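Local coordinates for protein ribonuclease VapC (Klebsiella pneumoniae, PDB 7BY3) that is probably the toxin of a toxin-antitoxin system, a magnesium-dependent ribonuclease of the PIN-domain family, at residues G4-D9 with E103-N108; T10-D15 with T120-H125; Q33-L38 with T63-N68; Y84-P89 with K110-I115. One frame throughout, in Å; residues are numbered along the deposited sequence.

Contact 1. Residues G4-D9 with E103-N108; sequences GSALFD and ELITRN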
loop_
_atom_site.group_PDB
_atom_site.type_symbol
_atom_site.label_atom_id
_atom_site.label_comp_id
_atom_site.label_asym_id
_atom_site.label_seq_id
_atom_site.Cartn_x
_atom_site.Cartn_y
_atom_site.Cartn_z
ATOM N N GLY B 4 10.962 -21.870 6.120
ATOM C CA GLY B 4 9.565 -22.038 6.475
ATOM C C GLY B 4 9.006 -20.840 7.218
ATOM O O GLY B 4 8.281 -20.988 8.201
ATOM N N SER B 5 9.353 -19.647 6.750
ATOM C CA SER B 5 8.853 -18.419 7.354
ATOM C C SER B 5 7.399 -18.181 6.960
ATOM O O SER B 5 6.923 -18.711 5.956
ATOM C CB SER B 5 9.722 -17.230 6.954
ATOM O OG SER B 5 10.974 -17.278 7.614
ATOM N N ALA B 6 6.700 -17.375 7.753
ATOM C CA ALA B 6 5.260 -17.235 7.605
ATOM C C ALA B 6 4.790 -15.792 7.434
ATOM O O ALA B 6 5.258 -14.885 8.122
ATOM C CB ALA B 6 4.571 -17.861 8.799
ATOM N N LEU B 7 3.858 -15.599 6.505
ATOM C CA LEU B 7 3.123 -14.345 6.371
ATOM C C LEU B 7 1.654 -14.605 6.684
ATOM O O LEU B 7 1.021 -15.451 6.053
ATOM C CB LEU B 7 3.273 -13.756 4.966
ATOM C CG LEU B 7 2.597 -12.400 4.742
ATOM C CD1 LEU B 7 3.584 -11.265 4.945
ATOM C CD2 LEU B 7 1.961 -12.318 3.367
ATOM N N PHE B 8 1.111 -13.882 7.657
ATOM C CA PHE B 8 -0.251 -14.132 8.114
ATOM C C PHE B 8 -1.253 -13.124 7.564
ATOM O O PHE B 8 -1.053 -11.915 7.660
ATOM C CB PHE B 8 -0.300 -14.142 9.642
ATOM C CG PHE B 8 0.241 -15.403 10.252
ATOM C CD1 PHE B 8 1.581 -15.513 10.577
ATOM C CD2 PHE B 8 -0.590 -16.485 10.485
ATOM C CE1 PHE B 8 2.081 -16.676 11.131
ATOM C CE2 PHE B 8 -0.097 -17.648 11.038
ATOM C CZ PHE B 8 1.240 -17.743 11.362
ATOM N N ASP B 9 -2.333 -13.642 6.986
ATOM C CA ASP B 9 -3.396 -12.816 6.426
ATOM C C ASP B 9 -4.224 -12.180 7.539
ATOM O O ASP B 9 -4.202 -12.637 8.682
ATOM C CB ASP B 9 -4.285 -13.648 5.499
ATOM C CG ASP B 9 -5.127 -12.794 4.566
ATOM O OD1 ASP B 9 -4.968 -11.556 4.583
ATOM O OD2 ASP B 9 -5.940 -13.364 3.809
ATOM N N GLU B 103 5.292 -18.416 3.341
ATOM C CA GLU B 103 4.038 -19.134 3.197
ATOM C C GLU B 103 2.900 -18.196 3.563
ATOM O O GLU B 103 2.962 -17.510 4.581
ATOM C CB GLU B 103 4.010 -20.380 4.082
ATOM C CG GLU B 103 2.810 -21.280 3.845
ATOM C CD GLU B 103 2.976 -22.153 2.617
ATOM O OE1 GLU B 103 4.132 -22.430 2.237
ATOM O OE2 GLU B 103 1.954 -22.564 2.030
ATOM N N LEU B 104 1.867 -18.152 2.729
ATOM C CA LEU B 104 0.700 -17.338 3.036
ATOM C C LEU B 104 -0.313 -18.172 3.803
ATOM O O LEU B 104 -0.845 -19.151 3.285
ATOM C CB LEU B 104 0.072 -16.770 1.760
ATOM C CG LEU B 104 -1.166 -15.895 1.970
ATOM C CD1 LEU B 104 -0.885 -14.795 2.981
ATOM C CD2 LEU B 104 -1.643 -15.305 0.655
ATOM N N ILE B 105 -0.569 -17.788 5.045
ATOM C CA ILE B 105 -1.529 -18.507 5.864
ATOM C C ILE B 105 -2.802 -17.687 5.956
ATOM O O ILE B 105 -2.800 -16.564 6.458
ATOM C CB ILE B 105 -0.983 -18.808 7.272
ATOM C CG1 ILE B 105 0.420 -19.399 7.183
ATOM C CG2 ILE B 105 -1.872 -19.795 7.988
ATOM C CD1 ILE B 105 1.498 -18.395 7.405
ATOM N N THR B 106 -3.886 -18.255 5.445
ATOM C CA THR B 106 -5.160 -17.561 5.370
ATOM C C THR B 106 -6.305 -18.550 5.511
ATOM O O THR B 106 -6.172 -19.721 5.163
ATOM C CB THR B 106 -5.305 -16.793 4.039
ATOM O OG1 THR B 106 -6.614 -16.215 3.953
ATOM C CG2 THR B 106 -5.088 -17.725 2.857
ATOM N N ARG B 107 -7.430 -18.077 6.031
ATOM C CA ARG B 107 -8.622 -18.907 6.113
ATOM C C ARG B 107 -9.410 -18.883 4.813
ATOM O O ARG B 107 -10.425 -19.568 4.691
ATOM C CB ARG B 107 -9.524 -18.454 7.257
ATOM C CG ARG B 107 -9.546 -19.395 8.439
ATOM C CD ARG B 107 -10.617 -18.990 9.433
ATOM N NE ARG B 107 -10.232 -17.790 10.166
ATOM C CZ ARG B 107 -10.660 -16.571 9.867
ATOM N NH1 ARG B 107 -10.262 -15.531 10.577
ATOM N NH2 ARG B 107 -11.494 -16.398 8.863
ATOM N N ASN B 108 -8.942 -18.115 3.834
ATOM C CA ASN B 108 -9.731 -17.921 2.630
ATOM C C ASN B 108 -9.358 -18.968 1.585
ATOM O O ASN B 108 -8.345 -18.855 0.897
ATOM C CB ASN B 108 -9.499 -16.499 2.101
ATOM C CG ASN B 108 -10.388 -16.147 0.926
ATOM O OD1 ASN B 108 -11.287 -16.898 0.557
ATOM N ND2 ASN B 108 -10.140 -14.983 0.336
HETATM O O HOH W 1 -7.674 -13.229 1.724
#
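Ile105 reaches across to the face of the Phe8 ring: its CD1 stands over the ring centre, 3.9 Å from the centroid and 7° off the normal, a CH-pi contact. A chi2 of 98°, far from staggered, brings the same CD1 tightly against Ala6 CB at 3.4 Å, where alanine's single methyl takes up little room. On the other face of the sheet, Leu7 and Leu104 slant past each other, CD2 of Leu7 lying 3.8 Å from CD1 of Leu104, a branched pair suited to a buried surface. Between the two faces, four nearly straight backbone N-H...O bonds, from Ser5 O to Asp9 N, join the parallel strands 6-8 and 103-105 and their flanks.

Beyond the pairing, Asp9 and Thr106 lie alongside, pointing the same way, with Asp9 OD2 2.9 Å from Thr106 OG1. That hydroxyl is steadied by accepting from Asn108 N (3.0 Å) in an ST turn. Asp9, a predicted magnesium ligand, also receives a water bond at OD2 (2.7 Å), and a polar side chain of another protein's chain bonds the same oxygen.

Strand 103-105 runs between 6-8 and 118-119; helix 88-99 covers the Leu7 and Leu104 face, while Ile12 of helix 10-17 packs on Ile105.

Contact 2. Residues T10-D15 with T120-H125; sequences TNILID and TPYEIH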
loop_
_atom_site.group_PDB
_atom_site.type_symbol
_atom_site.label_atom_id
_atom_site.label_comp_id
_atom_site.label_asym_id
_atom_site.label_seq_id
_atom_site.Cartn_x
_atom_site.Cartn_y
_atom_site.Cartn_z
ATOM N N THR B 10 -4.942 -11.118 7.191
ATOM C CA THR B 10 -5.682 -10.307 8.154
ATOM C C THR B 10 -6.668 -11.103 9.013
ATOM O O THR B 10 -6.782 -10.863 10.215
ATOM C CB THR B 10 -6.459 -9.181 7.435
ATOM O OG1 THR B 10 -5.576 -8.480 6.550
ATOM C CG2 THR B 10 -7.045 -8.203 8.441
ATOM N N ASN B 11 -7.369 -12.053 8.399
ATOM C CA ASN B 11 -8.420 -12.794 9.093
ATOM C C ASN B 11 -7.914 -13.604 10.289
ATOM O O ASN B 11 -8.662 -13.859 11.234
ATOM C CB ASN B 11 -9.151 -13.720 8.112
ATOM C CG ASN B 11 -8.207 -14.639 7.354
ATOM O OD1 ASN B 11 -7.808 -14.345 6.227
ATOM N ND2 ASN B 11 -7.849 -15.758 7.971
ATOM N N ILE B 12 -6.647 -14.003 10.250
ATOM C CA ILE B 12 -6.067 -14.787 11.334
ATOM C C ILE B 12 -5.762 -13.912 12.542
ATOM O O ILE B 12 -6.051 -14.289 13.678
ATOM C CB ILE B 12 -4.788 -15.502 10.883
ATOM C CG1 ILE B 12 -5.122 -16.511 9.789
ATOM C CG2 ILE B 12 -4.121 -16.203 12.055
ATOM C CD1 ILE B 12 -3.944 -17.306 9.335
ATOM N N LEU B 13 -5.179 -12.743 12.293
ATOM C CA LEU B 13 -4.901 -11.787 13.359
ATOM C C LEU B 13 -6.193 -11.343 14.038
ATOM O O LEU B 13 -6.261 -11.257 15.264
ATOM C CB LEU B 13 -4.143 -10.574 12.815
ATOM C CG LEU B 13 -2.643 -10.739 12.561
ATOM C CD1 LEU B 13 -2.049 -9.429 12.092
ATOM C CD2 LEU B 13 -1.936 -11.214 13.814
ATOM N N ILE B 14 -7.216 -11.067 13.232
ATOM C CA ILE B 14 -8.532 -10.704 13.745
ATOM C C ILE B 14 -9.088 -11.809 14.637
ATOM O O ILE B 14 -9.596 -11.543 15.726
ATOM C CB ILE B 14 -9.526 -10.422 12.599
ATOM C CG1 ILE B 14 -9.096 -9.180 11.818
ATOM C CG2 ILE B 14 -10.932 -10.227 13.143
ATOM C CD1 ILE B 14 -9.052 -7.921 12.656
ATOM N N ASP B 15 -8.975 -13.048 14.170
ATOM C CA ASP B 15 -9.401 -14.211 14.939
ATOM C C ASP B 15 -8.712 -14.272 16.293
ATOM O O ASP B 15 -9.344 -14.551 17.309
ATOM C CB ASP B 15 -9.122 -15.498 14.167
ATOM C CG ASP B 15 -10.350 -16.046 13.479
ATOM O OD1 ASP B 15 -11.443 -15.469 13.652
ATOM O OD2 ASP B 15 -10.222 -17.058 12.762
ATOM N N THR B 120 -4.106 -23.262 4.255
ATOM C CA THR B 120 -5.333 -23.019 5.003
ATOM C C THR B 120 -5.261 -23.754 6.351
ATOM O O THR B 120 -5.339 -24.980 6.418
ATOM C CB THR B 120 -6.591 -23.421 4.184
ATOM O OG1 THR B 120 -7.772 -23.175 4.956
ATOM C CG2 THR B 120 -6.547 -24.878 3.735
ATOM N N PRO B 121 -5.051 -22.989 7.437
ATOM C CA PRO B 121 -4.888 -23.567 8.776
ATOM C C PRO B 121 -6.159 -24.162 9.388
ATOM O O PRO B 121 -6.098 -25.273 9.911
ATOM C CB PRO B 121 -4.405 -22.372 9.604
ATOM C CG PRO B 121 -4.976 -21.191 8.914
ATOM C CD PRO B 121 -4.981 -21.520 7.454
ATOM N N TYR B 122 -7.291 -23.468 9.296
ATOM C CA TYR B 122 -8.493 -23.904 10.007
ATOM C C TYR B 122 -9.791 -23.402 9.366
ATOM O O TYR B 122 -9.771 -22.781 8.306
ATOM C CB TYR B 122 -8.425 -23.478 11.484
ATOM C CG TYR B 122 -8.179 -22.003 11.736
ATOM C CD1 TYR B 122 -9.226 -21.143 12.028
ATOM C CD2 TYR B 122 -6.895 -21.477 11.707
ATOM C CE1 TYR B 122 -9.001 -19.802 12.271
ATOM C CE2 TYR B 122 -6.662 -20.135 11.938
ATOM C CZ TYR B 122 -7.719 -19.302 12.219
ATOM O OH TYR B 122 -7.492 -17.968 12.455
ATOM N N GLU B 123 -10.915 -23.681 10.022
ATOM C CA GLU B 123 -12.235 -23.520 9.412
ATOM C C GLU B 123 -13.222 -22.764 10.303
ATOM O O GLU B 123 -13.138 -22.832 11.529
ATOM C CB GLU B 123 -12.803 -24.904 9.068
ATOM C CG GLU B 123 -14.162 -24.913 8.380
ATOM C CD GLU B 123 -14.122 -24.314 6.992
ATOM O OE1 GLU B 123 -13.076 -24.437 6.322
ATOM O OE2 GLU B 123 -15.138 -23.723 6.570
ATOM N N ILE B 124 -14.148 -22.035 9.682
ATOM C CA ILE B 124 -15.304 -21.514 10.402
ATOM C C ILE B 124 -16.472 -22.496 10.217
ATOM O O ILE B 124 -16.944 -22.726 9.104
ATOM C CB ILE B 124 -15.672 -20.058 9.951
ATOM C CG1 ILE B 124 -16.066 -19.970 8.473
ATOM C CG2 ILE B 124 -14.520 -19.103 10.223
ATOM C CD1 ILE B 124 -17.547 -19.722 8.242
ATOM N N HIS B 125 -16.868 -23.109 11.335
ATOM C CA HIS B 125 -17.949 -24.102 11.437
ATOM C C HIS B 125 -18.231 -24.901 10.165
ATOM O O HIS B 125 -19.032 -24.491 9.325
ATOM C CB HIS B 125 -19.225 -23.421 11.908
#
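Tyr122 and Asp15 meet from opposite directions, the phenol crossing from the loop after strand 118-119 to the side of helix 10-17. From CB the side chain sets out with CG straddled by its own main-chain N and C (chi1 54°), a rotamer that sends the ring toward the helix. CE2 lies 4.5 Å from Ile12 CG1. On the opposite side of the ring CE1 comes close to Asp15, 3.0 Å from OD2, which lies at the ring edge near its plane, and CZ is 3.4 Å from the same oxygen. At the tip, OH donates a 2.9 Å hydrogen bond to Asp15 OD2, which accepts with its anti lone pair, the one directed away from the other carboxylate oxygen; ring and carboxylate planes are 30° apart. The hydroxyl oxygen also rests against carbon, 3.4 Å from Asp15 CB and 3.8 Å from Ile12 CG2.

Tyrosine suits this place because it carries a polar atom on a long, rigid, apolar stem. Ile12, three residues before Asp15 and so on the same side of the helix, completes the patch: its chain extends to CD1, which touches Pro121 CG at 4.0 Å, a compact ring against a methyl. Alanines of helix 21-28 also pack on Tyr122.

The stronger partner of Asp15 is Arg107, whose NH1 makes a salt bridge to the same OD2. A buried aspartate gripped by a phenol and a guanidinium is probably ionised, and its negative charge ties the C-terminal loop, the Arg107 turn and helix 10-17 together.

Contact 3. Residues Q33-L38 with T63-N68; sequences QNAISL and TFNIIN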
loop_
_atom_site.group_PDB
_atom_site.type_symbol
_atom_site.label_atom_id
_atom_site.label_comp_id
_atom_site.label_asym_id
_atom_site.label_seq_id
_atom_site.Cartn_x
_atom_site.Cartn_y
_atom_site.Cartn_z
ATOM N N GLN B 33 10.657 -14.786 13.595
ATOM C CA GLN B 33 9.658 -13.730 13.480
ATOM C C GLN B 33 8.787 -13.932 12.247
ATOM O O GLN B 33 9.297 -14.142 11.148
ATOM C CB GLN B 33 10.358 -12.368 13.419
ATOM C CG GLN B 33 9.448 -11.161 13.273
ATOM C CD GLN B 33 10.229 -9.884 13.001
ATOM O OE1 GLN B 33 11.076 -9.838 12.109
ATOM N NE2 GLN B 33 9.955 -8.845 13.780
ATOM N N ASN B 34 7.473 -13.872 12.428
ATOM C CA ASN B 34 6.566 -13.996 11.297
ATOM C C ASN B 34 6.193 -12.625 10.755
ATOM O O ASN B 34 6.578 -11.602 11.320
ATOM C CB ASN B 34 5.318 -14.779 11.695
ATOM C CG ASN B 34 5.608 -16.245 11.935
ATOM O OD1 ASN B 34 6.367 -16.869 11.190
ATOM N ND2 ASN B 34 5.016 -16.803 12.984
ATOM N N ALA B 35 5.429 -12.599 9.670
ATOM C CA ALA B 35 5.226 -11.352 8.947
ATOM C C ALA B 35 3.770 -11.058 8.618
ATOM O O ALA B 35 2.938 -11.959 8.533
ATOM C CB ALA B 35 6.050 -11.362 7.667
ATOM N N ILE B 36 3.481 -9.772 8.444
ATOM C CA ILE B 36 2.209 -9.310 7.905
ATOM C C ILE B 36 2.458 -8.153 6.945
ATOM O O ILE B 36 3.474 -7.466 7.038
ATOM C CB ILE B 36 1.229 -8.847 9.006
ATOM C CG1 ILE B 36 1.879 -7.788 9.898
ATOM C CG2 ILE B 36 0.746 -10.025 9.837
ATOM C CD1 ILE B 36 0.908 -7.121 10.843
ATOM N N SER B 37 1.535 -7.953 6.013
ATOM C CA SER B 37 1.590 -6.805 5.118
ATOM C C SER B 37 1.171 -5.536 5.854
ATOM O O SER B 37 0.542 -5.604 6.909
ATOM C CB SER B 37 0.696 -7.029 3.896
ATOM O OG SER B 37 0.614 -5.859 3.100
ATOM N N LEU B 38 1.535 -4.383 5.307
ATOM C CA LEU B 38 1.058 -3.107 5.829
ATOM C C LEU B 38 -0.461 -3.009 5.684
ATOM O O LEU B 38 -1.131 -2.360 6.487
ATOM C CB LEU B 38 1.743 -1.941 5.112
ATOM C CG LEU B 38 1.654 -0.558 5.762
ATOM C CD1 LEU B 38 1.990 -0.617 7.249
ATOM C CD2 LEU B 38 2.566 0.423 5.041
ATOM N N THR B 63 5.557 -6.847 16.845
ATOM C CA THR B 63 6.395 -8.032 16.996
ATOM C C THR B 63 6.460 -8.816 15.686
ATOM O O THR B 63 7.202 -9.790 15.566
ATOM C CB THR B 63 5.876 -8.953 18.112
ATOM O OG1 THR B 63 4.652 -9.569 17.695
ATOM C CG2 THR B 63 5.632 -8.159 19.387
ATOM N N PHE B 64 5.666 -8.383 14.713
ATOM C CA PHE B 64 5.672 -8.966 13.378
ATOM C C PHE B 64 6.599 -8.189 12.461
ATOM O O PHE B 64 6.725 -6.972 12.587
ATOM C CB PHE B 64 4.264 -8.969 12.776
ATOM C CG PHE B 64 3.341 -9.980 13.382
ATOM C CD1 PHE B 64 2.656 -9.698 14.550
ATOM C CD2 PHE B 64 3.141 -11.204 12.770
ATOM C CE1 PHE B 64 1.799 -10.623 15.106
ATOM C CE2 PHE B 64 2.285 -12.134 13.320
ATOM C CZ PHE B 64 1.612 -11.843 14.490
ATOM N N ASN B 65 7.264 -8.887 11.547
ATOM C CA ASN B 65 7.884 -8.197 10.432
ATOM C C ASN B 65 6.758 -7.554 9.640
ATOM O O ASN B 65 5.844 -8.237 9.184
ATOM C CB ASN B 65 8.698 -9.157 9.565
ATOM C CG ASN B 65 9.300 -8.480 8.349
ATOM O OD1 ASN B 65 9.428 -7.257 8.302
ATOM N ND2 ASN B 65 9.674 -9.278 7.354
ATOM N N ILE B 66 6.817 -6.240 9.476
ATOM C CA ILE B 66 5.741 -5.532 8.801
ATOM C C ILE B 66 6.250 -5.005 7.474
ATOM O O ILE B 66 7.086 -4.107 7.426
ATOM C CB ILE B 66 5.186 -4.385 9.660
ATOM C CG1 ILE B 66 4.678 -4.932 10.995
ATOM C CG2 ILE B 66 4.066 -3.667 8.927
ATOM C CD1 ILE B 66 4.222 -3.867 11.964
ATOM N N ILE B 67 5.736 -5.581 6.394
ATOM C CA ILE B 67 6.271 -5.324 5.067
ATOM C C ILE B 67 5.458 -4.278 4.310
ATOM O O ILE B 67 4.273 -4.470 4.036
ATOM C CB ILE B 67 6.333 -6.625 4.248
ATOM C CG1 ILE B 67 7.007 -7.727 5.070
ATOM C CG2 ILE B 67 7.066 -6.394 2.938
ATOM C CD1 ILE B 67 7.175 -9.035 4.338
ATOM N N ASN B 68 6.112 -3.169 3.979
ATOM C CA ASN B 68 5.481 -2.087 3.234
ATOM C C ASN B 68 5.205 -2.477 1.788
ATOM O O ASN B 68 5.823 -3.399 1.256
ATOM C CB ASN B 68 6.358 -0.832 3.263
ATOM C CG ASN B 68 6.720 -0.399 4.669
ATOM O OD1 ASN B 68 5.926 -0.529 5.599
ATOM N ND2 ASN B 68 7.930 0.126 4.829
HETATM O O HOH W 2 2.696 -5.531 1.848
#
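Ala35, Ile36 and Ser37 pair with Asn65, Ile66 and Ile67 as parallel strands, their axes 4.8 Å apart at closest and inclined by 26°, with backbone bonds alternating from Asn34 O to Leu38 N. The last of these bends: Leu38 N lies above the carbonyl plane of Ile67 as the chain turns into helix 38-50.

On one face Ile36 meets Phe64 and Ile66. A chi1 of 54° tucks CG1 over the main chain, where it reaches both Phe64 CB (3.9 Å) and Ile66 CG1 (4.1 Å). Its CG2 approaches Phe64 CD2 at 4.0 Å, the two side chains crossing at about a right angle. Farther along, Leu38 CD1 touches Ile66 CG2 at 4.1 Å. Branched and aromatic residues suit this face, where Leu13 of helix 10-17 packs on both Ile36 and Phe64.

On the other face the small Ala35 lets Ile67 CD1 come in at 4.2 Å from its CB. Ser37 OG caps Ile39 N; a water donates to Ile67 O and sits unusually close to that hydroxyl, so a bridge there is doubtful. At the outer end, the extended Gln33 lies across Asn65, their amide planes 22° apart; its OE1 is 3.5 Å from Asn65 CB, and NE2 makes a weak bond to Thr63 O.

Strand, helices 38-50 and 54-61, then a parallel strand: this is a beta-alpha-beta crossover. Ala35 also bonds through its backbone to Ala6 and Phe8, which extends the pair into the central parallel sheet of the alpha/beta PIN fold.

Contact 4. Residues Y84-P89 with K110-I115; sequences YKLKLP and KDFAGI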
loop_
_atom_site.group_PDB
_atom_site.type_symbol
_atom_site.label_atom_id
_atom_site.label_comp_id
_atom_site.label_asym_id
_atom_site.label_seq_id
_atom_site.Cartn_x
_atom_site.Cartn_y
_atom_site.Cartn_z
ATOM N N TYR B 84 -4.784 -15.112 -11.106
ATOM C CA TYR B 84 -5.690 -15.804 -10.193
ATOM C C TYR B 84 -7.074 -15.173 -9.999
ATOM O O TYR B 84 -7.859 -15.659 -9.184
ATOM C CB TYR B 84 -4.998 -15.976 -8.845
ATOM C CG TYR B 84 -3.810 -16.896 -8.960
ATOM C CD1 TYR B 84 -3.973 -18.205 -9.392
ATOM C CD2 TYR B 84 -2.527 -16.456 -8.670
ATOM C CE1 TYR B 84 -2.898 -19.055 -9.517
ATOM C CE2 TYR B 84 -1.442 -17.301 -8.791
ATOM C CZ TYR B 84 -1.635 -18.601 -9.214
ATOM O OH TYR B 84 -0.563 -19.453 -9.337
ATOM N N LYS B 85 -7.364 -14.100 -10.733
ATOM C CA LYS B 85 -8.643 -13.396 -10.616
ATOM C C LYS B 85 -8.893 -12.975 -9.175
ATOM O O LYS B 85 -9.934 -13.279 -8.594
ATOM C CB LYS B 85 -9.797 -14.259 -11.122
ATOM C CG LYS B 85 -9.598 -14.761 -12.532
ATOM C CD LYS B 85 -10.918 -15.076 -13.196
ATOM C CE LYS B 85 -10.697 -15.947 -14.413
ATOM N NZ LYS B 85 -11.391 -15.408 -15.609
ATOM N N LEU B 86 -7.933 -12.256 -8.615
ATOM C CA LEU B 86 -7.939 -11.926 -7.200
ATOM C C LEU B 86 -8.389 -10.501 -6.966
ATOM O O LEU B 86 -8.291 -9.657 -7.847
ATOM C CB LEU B 86 -6.556 -12.128 -6.582
ATOM C CG LEU B 86 -6.111 -13.554 -6.290
ATOM C CD1 LEU B 86 -4.626 -13.549 -6.015
ATOM C CD2 LEU B 86 -6.877 -14.101 -5.099
ATOM N N LYS B 87 -8.968 -10.264 -5.799
ATOM C CA LYS B 87 -9.203 -8.909 -5.330
ATOM C C LYS B 87 -7.850 -8.242 -5.085
ATOM O O LYS B 87 -6.912 -8.916 -4.674
ATOM C CB LYS B 87 -10.038 -8.936 -4.060
ATOM C CG LYS B 87 -11.331 -9.698 -4.204
ATOM C CD LYS B 87 -12.268 -9.509 -3.007
ATOM C CE LYS B 87 -13.380 -10.532 -2.929
ATOM N NZ LYS B 87 -12.936 -11.944 -2.652
ATOM N N LEU B 88 -7.738 -6.940 -5.355
ATOM C CA LEU B 88 -6.440 -6.244 -5.274
ATOM C C LEU B 88 -5.696 -6.378 -3.932
ATOM O O LEU B 88 -4.493 -6.636 -3.932
ATOM C CB LEU B 88 -6.595 -4.749 -5.602
ATOM C CG LEU B 88 -5.289 -3.935 -5.542
ATOM C CD1 LEU B 88 -4.239 -4.496 -6.493
ATOM C CD2 LEU B 88 -5.495 -2.444 -5.802
ATOM N N PRO B 89 -6.389 -6.206 -2.790
ATOM C CA PRO B 89 -5.667 -6.392 -1.527
ATOM C C PRO B 89 -5.236 -7.838 -1.318
ATOM O O PRO B 89 -4.204 -8.075 -0.697
ATOM C CB PRO B 89 -6.689 -5.967 -0.471
ATOM C CG PRO B 89 -7.981 -6.188 -1.106
ATOM C CD PRO B 89 -7.800 -5.863 -2.552
ATOM N N LYS B 110 -11.787 -19.980 -0.771
ATOM C CA LYS B 110 -12.563 -19.608 -1.947
ATOM C C LYS B 110 -11.692 -18.909 -2.980
ATOM O O LYS B 110 -11.717 -19.246 -4.163
ATOM C CB LYS B 110 -13.732 -18.710 -1.536
ATOM C CG LYS B 110 -14.713 -18.398 -2.647
ATOM C CD LYS B 110 -15.908 -17.631 -2.107
ATOM C CE LYS B 110 -16.675 -16.943 -3.222
ATOM N NZ LYS B 110 -15.795 -16.610 -4.375
ATOM N N ASP B 111 -10.925 -17.928 -2.521
ATOM C CA ASP B 111 -10.018 -17.190 -3.389
ATOM C C ASP B 111 -8.670 -17.883 -3.630
ATOM O O ASP B 111 -8.143 -17.840 -4.739
ATOM C CB ASP B 111 -9.778 -15.789 -2.816
ATOM C CG ASP B 111 -11.040 -14.942 -2.792
ATOM O OD1 ASP B 111 -11.899 -15.124 -3.681
ATOM O OD2 ASP B 111 -11.171 -14.092 -1.886
ATOM N N PHE B 112 -8.103 -18.493 -2.592
ATOM C CA PHE B 112 -6.707 -18.935 -2.650
ATOM C C PHE B 112 -6.414 -20.410 -2.953
ATOM O O PHE B 112 -5.246 -20.791 -3.034
ATOM C CB PHE B 112 -6.017 -18.567 -1.338
ATOM C CG PHE B 112 -5.541 -17.148 -1.294
ATOM C CD1 PHE B 112 -4.435 -16.760 -2.030
ATOM C CD2 PHE B 112 -6.198 -16.203 -0.528
ATOM C CE1 PHE B 112 -3.991 -15.458 -2.003
ATOM C CE2 PHE B 112 -5.756 -14.895 -0.493
ATOM C CZ PHE B 112 -4.651 -14.523 -1.233
ATOM N N ALA B 113 -7.436 -21.239 -3.118
ATOM C CA ALA B 113 -7.193 -22.654 -3.396
ATOM C C ALA B 113 -6.586 -22.848 -4.785
ATOM O O ALA B 113 -7.025 -22.235 -5.754
ATOM C CB ALA B 113 -8.475 -23.455 -3.261
ATOM N N GLY B 114 -5.575 -23.705 -4.875
ATOM C CA GLY B 114 -4.891 -23.944 -6.132
ATOM C C GLY B 114 -3.691 -23.034 -6.309
ATOM O O GLY B 114 -2.933 -23.165 -7.269
ATOM N N ILE B 115 -3.522 -22.106 -5.373
ATOM C CA ILE B 115 -2.395 -21.182 -5.401
ATOM C C ILE B 115 -1.255 -21.698 -4.530
ATOM O O ILE B 115 -1.428 -21.889 -3.327
ATOM C CB ILE B 115 -2.806 -19.776 -4.926
ATOM C CG1 ILE B 115 -3.922 -19.221 -5.816
ATOM C CG2 ILE B 115 -1.605 -18.843 -4.921
ATOM C CD1 ILE B 115 -4.408 -17.846 -5.412
HETATM O O HOH W 3 -11.647 -13.391 -5.880
#
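Charge acts between Lys87 and Asp111: the ammonium NZ forms a salt bridge with OD2 at 2.9 Å, the two side chains meeting at about a right angle. Lysine is long enough to span this gap, and its final bend (chi4 67°) turns NZ to the carboxylate. Asn108 ND2 holds the same OD2, while a water 2.8 Å from Asp111 OD1 and 3.2 Å from Lys85 O donates to both and bridges the segments. The carboxylate lies close to Asp90, a predicted magnesium ligand of helix 88-99, for which Lys87 occupies the N-cap position, so the bridge borders the probable active site of the PIN domain.

A CH-pi contact joins the far ends. Ile115 CG1 stands over the Tyr84 ring, 3.8 Å from its centroid and 14° off the normal, and CD1 continues toward Tyr84 CG (3.7 Å). Ile115 closes a type II turn from Phe112, with Gly114 at its positive-phi position, and its side chain starts out toward Tyr84.

Apolar contacts fill the middle. The two methyls of Leu86 divide the work: CD1 faces Ile115 CD1 at 4.3 Å, whereas CD2 lies over a face of Phe112, 4.4 Å from CE1. Leu94 of helix 88-99 packs on all three of these side chains.

Along the chain, contact 3 closes first and contact 4 opens after it; both segments of contact 3 lie inside the loop spanned by contact 1, and contact 2 encloses contacts 3 and 4. Contacts 1 and 3, with centres about 11 Å apart, share one sheet through backbone bonds between strands 6-8 and 35-37. Contact 2 touches contact 1, about 10 Å away, where helix 10-17 follows strand 6-8 and where the residues after strand 103-105 meet that helix. Contact 4 meets contact 1 through Phe112 against Leu104, while contacts 3 and 4 lie about 21 Å apart across the chain's centre. Contact 1 thus occupies the middle, bringing sequence-distant segments around the predicted magnesium site of Asp9 and Asp90.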